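Local coordinates for protein phosphoribosyltransferase (Thermus thermophilus, PDB 1WD5) that is a predicted phosphoribosyltransferase of the type I fold that probably transfers phosphoribosyl groups, although its own substrate is unknown, at residues R84-D87 with Q88-E92; G192-D196 with E197-A201. One frame throughout, in Å; residues are numbered along the deposited sequence.

Contact 1. Residues R84-D87 with Q88-E92; sequences RYAD and QSYLE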
loop_
_atom_site.group_PDB
_atom_site.type_symbol
_atom_site.label_atom_id
_atom_site.label_comp_id
_atom_site.label_asym_id
_atom_site.label_seq_id
_atom_site.Cartn_x
_atom_site.Cartn_y
_atom_site.Cartn_z
ATOM N N ARG A 84 21.024 13.473 -5.914
ATOM C CA ARG A 84 21.315 14.070 -7.213
ATOM C C ARG A 84 20.242 15.089 -7.570
ATOM O O ARG A 84 20.406 15.870 -8.509
ATOM C CB ARG A 84 21.411 12.995 -8.304
ATOM C CG ARG A 84 22.695 12.177 -8.237
ATOM C CD ARG A 84 23.015 11.515 -9.571
ATOM N NE ARG A 84 22.219 10.319 -9.819
ATOM C CZ ARG A 84 22.468 9.128 -9.283
ATOM N NH1 ARG A 84 23.495 8.962 -8.463
ATOM N NH2 ARG A 84 21.687 8.100 -9.573
ATOM N N TYR A 85 19.149 15.087 -6.808
ATOM C CA TYR A 85 18.049 16.022 -7.038
ATOM C C TYR A 85 17.857 17.014 -5.895
ATOM O O TYR A 85 17.146 18.006 -6.042
ATOM C CB TYR A 85 16.728 15.274 -7.233
ATOM C CG TYR A 85 16.578 14.587 -8.563
ATOM C CD1 TYR A 85 16.986 13.265 -8.739
ATOM C CD2 TYR A 85 16.006 15.252 -9.644
ATOM C CE1 TYR A 85 16.820 12.620 -9.964
ATOM C CE2 TYR A 85 15.840 14.621 -10.867
ATOM C CZ TYR A 85 16.246 13.304 -11.021
ATOM O OH TYR A 85 16.061 12.672 -12.229
ATOM N N ALA A 86 18.478 16.745 -4.754
ATOM C CA ALA A 86 18.322 17.623 -3.604
ATOM C C ALA A 86 19.453 17.434 -2.615
ATOM O O ALA A 86 20.168 16.432 -2.660
ATOM C CB ALA A 86 16.980 17.340 -2.915
ATOM N N ASP A 87 19.607 18.405 -1.718
ATOM C CA ASP A 87 20.638 18.336 -0.695
ATOM C C ASP A 87 20.032 17.629 0.512
ATOM O O ASP A 87 18.810 17.534 0.631
ATOM C CB ASP A 87 21.092 19.738 -0.296
ATOM C CG ASP A 87 20.032 20.489 0.473
ATOM O OD1 ASP A 87 19.069 20.987 -0.145
ATOM O OD2 ASP A 87 20.159 20.563 1.709
ATOM N N GLN A 88 20.881 17.149 1.412
ATOM C CA GLN A 88 20.410 16.429 2.586
ATOM C C GLN A 88 19.481 17.244 3.485
ATOM O O GLN A 88 18.490 16.717 3.987
ATOM C CB GLN A 88 21.603 15.924 3.402
ATOM C CG GLN A 88 21.243 14.973 4.541
ATOM C CD GLN A 88 20.680 13.649 4.051
ATOM O OE1 GLN A 88 21.177 13.073 3.083
ATOM N NE2 GLN A 88 19.651 13.154 4.728
ATOM N N SER A 89 19.786 18.521 3.691
ATOM C CA SER A 89 18.948 19.348 4.557
ATOM C C SER A 89 17.512 19.453 4.039
ATOM O O SER A 89 16.567 19.442 4.828
ATOM C CB SER A 89 19.554 20.746 4.723
ATOM O OG SER A 89 19.323 21.546 3.581
ATOM N N TYR A 90 17.338 19.556 2.722
ATOM C CA TYR A 90 15.987 19.623 2.165
ATOM C C TYR A 90 15.276 18.312 2.477
ATOM O O TYR A 90 14.145 18.299 2.968
ATOM C CB TYR A 90 16.004 19.807 0.646
ATOM C CG TYR A 90 14.655 19.518 0.018
ATOM C CD1 TYR A 90 13.650 20.487 -0.015
ATOM C CD2 TYR A 90 14.354 18.243 -0.463
ATOM C CE1 TYR A 90 12.376 20.187 -0.507
ATOM C CE2 TYR A 90 13.094 17.932 -0.951
ATOM C CZ TYR A 90 12.109 18.902 -0.971
ATOM O OH TYR A 90 10.863 18.575 -1.452
ATOM N N LEU A 91 15.951 17.207 2.175
ATOM C CA LEU A 91 15.392 15.886 2.418
ATOM C C LEU A 91 14.938 15.746 3.871
ATOM O O LEU A 91 13.904 15.141 4.149
ATOM C CB LEU A 91 16.429 14.809 2.080
ATOM C CG LEU A 91 16.816 14.683 0.600
ATOM C CD1 LEU A 91 17.908 13.646 0.456
ATOM C CD2 LEU A 91 15.601 14.288 -0.239
ATOM N N GLU A 92 15.711 16.311 4.795
ATOM C CA GLU A 92 15.364 16.242 6.210
ATOM C C GLU A 92 14.137 17.106 6.518
ATOM O O GLU A 92 13.307 16.733 7.347
ATOM C CB GLU A 92 16.539 16.697 7.081
ATOM C CG GLU A 92 17.754 15.779 7.072
ATOM C CD GLU A 92 17.429 14.353 7.487
ATOM O OE1 GLU A 92 16.556 14.165 8.361
ATOM O OE2 GLU A 92 18.059 13.418 6.944
HETATM O O HOH W 1 18.402 23.470 2.101
#
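Asp87 sits at the N-cap of helix 88-112 and turns its carboxylate back over the first turn, where it meets the backbone of Ser89 and Tyr90. Its CG lies between the backbone N and the carbonyl carbon (chi1 70°), and this folds the group over the helix end. Tyr90 N donates to Asp87 OD2 at 3.2 Å, and Ser89 N gives the same oxygen a weak, strongly bent bond. OD2 is modelled too close to the Ser89 hydroxyl, so its exact place, and with it the detail of both bonds, is doubtful. Asp87 OD1 rests against Tyr90 CB at 3.4 Å. The Asp87 and Tyr90 side chains stand roughly perpendicular. Tyr90 CG, anti to the backbone N (chi1 165°), carries the ring away from the cap, and the ring hydroxyl is hydrogen-bonded to Gly58 O. Ala86 CB meets the ring obliquely, 3.7 Å from Tyr90 CD2. The same methyl lies more loosely against Leu91 CD2, and both Ala86 and Leu91 also touch Leu67 of strand 66-71. Asp87 O starts the helical bonding by accepting from Leu91 N at 3.3 Å, nearly straight at 173°. One turn along the helix surface, Glu92 OE2 accepts from Gln88 NE2 at 2.7 Å with its anti lone pair, and lies in the plane of the Gln88 amide. The chemistry divides in two: the Asp87 carboxylate faces the N-H groups of the first turn, where its negative charge probably suits the positive end of the helix dipole, while Ala86, Tyr90 and Leu91 form the apolar side.

Contact 2. Residues G192-D196 with E197-A201; sequences GEVTD and EDVEA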
loop_
_atom_site.group_PDB
_atom_site.type_symbol
_atom_site.label_atom_id
_atom_site.label_comp_id
_atom_site.label_asym_id
_atom_site.label_seq_id
_atom_site.Cartn_x
_atom_site.Cartn_y
_atom_site.Cartn_z
ATOM N N GLY A 192 -18.245 3.651 -2.130
ATOM C CA GLY A 192 -18.507 4.465 -0.958
ATOM C C GLY A 192 -17.286 4.792 -0.112
ATOM O O GLY A 192 -16.267 4.102 -0.156
ATOM N N GLU A 193 -17.411 5.853 0.677
ATOM C CA GLU A 193 -16.350 6.319 1.563
ATOM C C GLU A 193 -16.033 5.324 2.686
ATOM O O GLU A 193 -16.935 4.720 3.265
ATOM C CB GLU A 193 -16.776 7.664 2.167
ATOM C CG GLU A 193 -15.959 8.182 3.347
ATOM C CD GLU A 193 -14.513 8.479 2.997
ATOM O OE1 GLU A 193 -14.245 8.878 1.844
ATOM O OE2 GLU A 193 -13.646 8.332 3.883
ATOM N N VAL A 194 -14.745 5.155 2.978
ATOM C CA VAL A 194 -14.286 4.283 4.061
ATOM C C VAL A 194 -13.575 5.225 5.037
ATOM O O VAL A 194 -12.501 5.747 4.739
ATOM C CB VAL A 194 -13.304 3.205 3.547
ATOM C CG1 VAL A 194 -12.714 2.428 4.725
ATOM C CG2 VAL A 194 -14.038 2.240 2.608
ATOM N N THR A 195 -14.191 5.455 6.193
ATOM C CA THR A 195 -13.651 6.377 7.192
ATOM C C THR A 195 -12.564 5.773 8.078
ATOM O O THR A 195 -12.365 4.556 8.101
ATOM C CB THR A 195 -14.762 6.874 8.126
ATOM O OG1 THR A 195 -15.203 5.782 8.937
ATOM C CG2 THR A 195 -15.956 7.398 7.325
ATOM N N ASP A 196 -11.867 6.635 8.815
ATOM C CA ASP A 196 -10.827 6.168 9.722
ATOM C C ASP A 196 -11.479 5.224 10.730
ATOM O O ASP A 196 -10.876 4.225 11.133
ATOM C CB ASP A 196 -10.167 7.344 10.453
ATOM C CG ASP A 196 -9.154 8.082 9.587
ATOM O OD1 ASP A 196 -8.249 7.427 9.022
ATOM O OD2 ASP A 196 -9.251 9.321 9.480
ATOM N N GLU A 197 -12.712 5.533 11.133
ATOM C CA GLU A 197 -13.414 4.675 12.081
ATOM C C GLU A 197 -13.693 3.317 11.440
ATOM O O GLU A 197 -13.658 2.290 12.116
ATOM C CB GLU A 197 -14.728 5.311 12.542
ATOM C CG GLU A 197 -14.564 6.639 13.270
ATOM C CD GLU A 197 -15.738 6.954 14.188
ATOM O OE1 GLU A 197 -16.875 6.542 13.868
ATOM O OE2 GLU A 197 -15.522 7.624 15.225
ATOM N N ASP A 198 -13.975 3.306 10.138
ATOM C CA ASP A 198 -14.216 2.035 9.452
ATOM C C ASP A 198 -12.916 1.223 9.432
ATOM O O ASP A 198 -12.933 0.009 9.623
ATOM C CB ASP A 198 -14.709 2.258 8.016
ATOM C CG ASP A 198 -16.096 2.887 7.960
ATOM O OD1 ASP A 198 -16.914 2.624 8.868
ATOM O OD2 ASP A 198 -16.375 3.632 6.996
ATOM N N VAL A 199 -11.789 1.891 9.205
ATOM C CA VAL A 199 -10.508 1.192 9.184
ATOM C C VAL A 199 -10.205 0.639 10.570
ATOM O O VAL A 199 -9.736 -0.487 10.701
ATOM C CB VAL A 199 -9.355 2.113 8.743
ATOM C CG1 VAL A 199 -8.015 1.394 8.912
ATOM C CG2 VAL A 199 -9.547 2.519 7.277
ATOM N N GLU A 200 -10.485 1.429 11.602
ATOM C CA GLU A 200 -10.250 0.999 12.976
ATOM C C GLU A 200 -11.090 -0.225 13.317
ATOM O O GLU A 200 -10.620 -1.138 13.996
ATOM C CB GLU A 200 -10.582 2.121 13.959
ATOM C CG GLU A 200 -9.504 3.185 14.097
ATOM C CD GLU A 200 -9.888 4.264 15.099
ATOM O OE1 GLU A 200 -10.394 3.914 16.190
ATOM O OE2 GLU A 200 -9.674 5.460 14.800
ATOM N N ALA A 201 -12.337 -0.232 12.856
ATOM C CA ALA A 201 -13.244 -1.351 13.110
ATOM C C ALA A 201 -12.661 -2.629 12.507
ATOM O O ALA A 201 -12.688 -3.693 13.127
ATOM C CB ALA A 201 -14.606 -1.064 12.504
HETATM O O HOH W 2 -18.260 4.824 5.665
#
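The backbone runs extended through Val194 and Thr195, then turns into helix 196-204, with Val199 N bonded to Thr195 O and Glu200 N to Asp196 O. Thr195 and Asp198 form a capping box at this helix start. A chi1 of 69° swings Thr195 OG1 back over the first turn, where it accepts from Asp198 N at 3.0 Å. In return Thr195 N donates to Asp198 OD2 at 3.0 Å and 162°. That N-H meets the oxygen from above the carboxylate plane, 36° out of it. Each side chain accepts from the other residue's backbone N-H, the reciprocal pattern that defines the box.

On the apolar side, Val194 CG1 packs against Asp198 CB at 3.9 Å and touches Val199 CG2 at 4.1 Å. The two valine side chains are set nearly square to each other, and they reach Val36 and Val35 of helix 33-45. Asp196 turns away to a salt bridge with Arg105 and a hydrogen bond with Tyr109, which tie the helix start to helix 88-112. Water 2 bridges the loop to the box, donating to Glu193 O at 2.7 Å and to Asp198 OD2 at 2.6 Å.

Overall arrangement
Contact 1 comes first along the chain and closes well before contact 2 opens. Their centres are about 35 Å apart and their nearest atoms about 24 Å apart, so they do not touch. Both mark the start of a helix. The 84-92 segment begins the long helix 88-112 beside strands 66-71 and 76-78, at one edge of the mixed sheet. The 192-201 segment leads into the last helix, 196-204. Helix 88-112 links the two regions: it starts in contact 1, and its later part packs against and bonds the start of helix 196-204. One helix thus spans from the edge-strand region to the C-terminal helix.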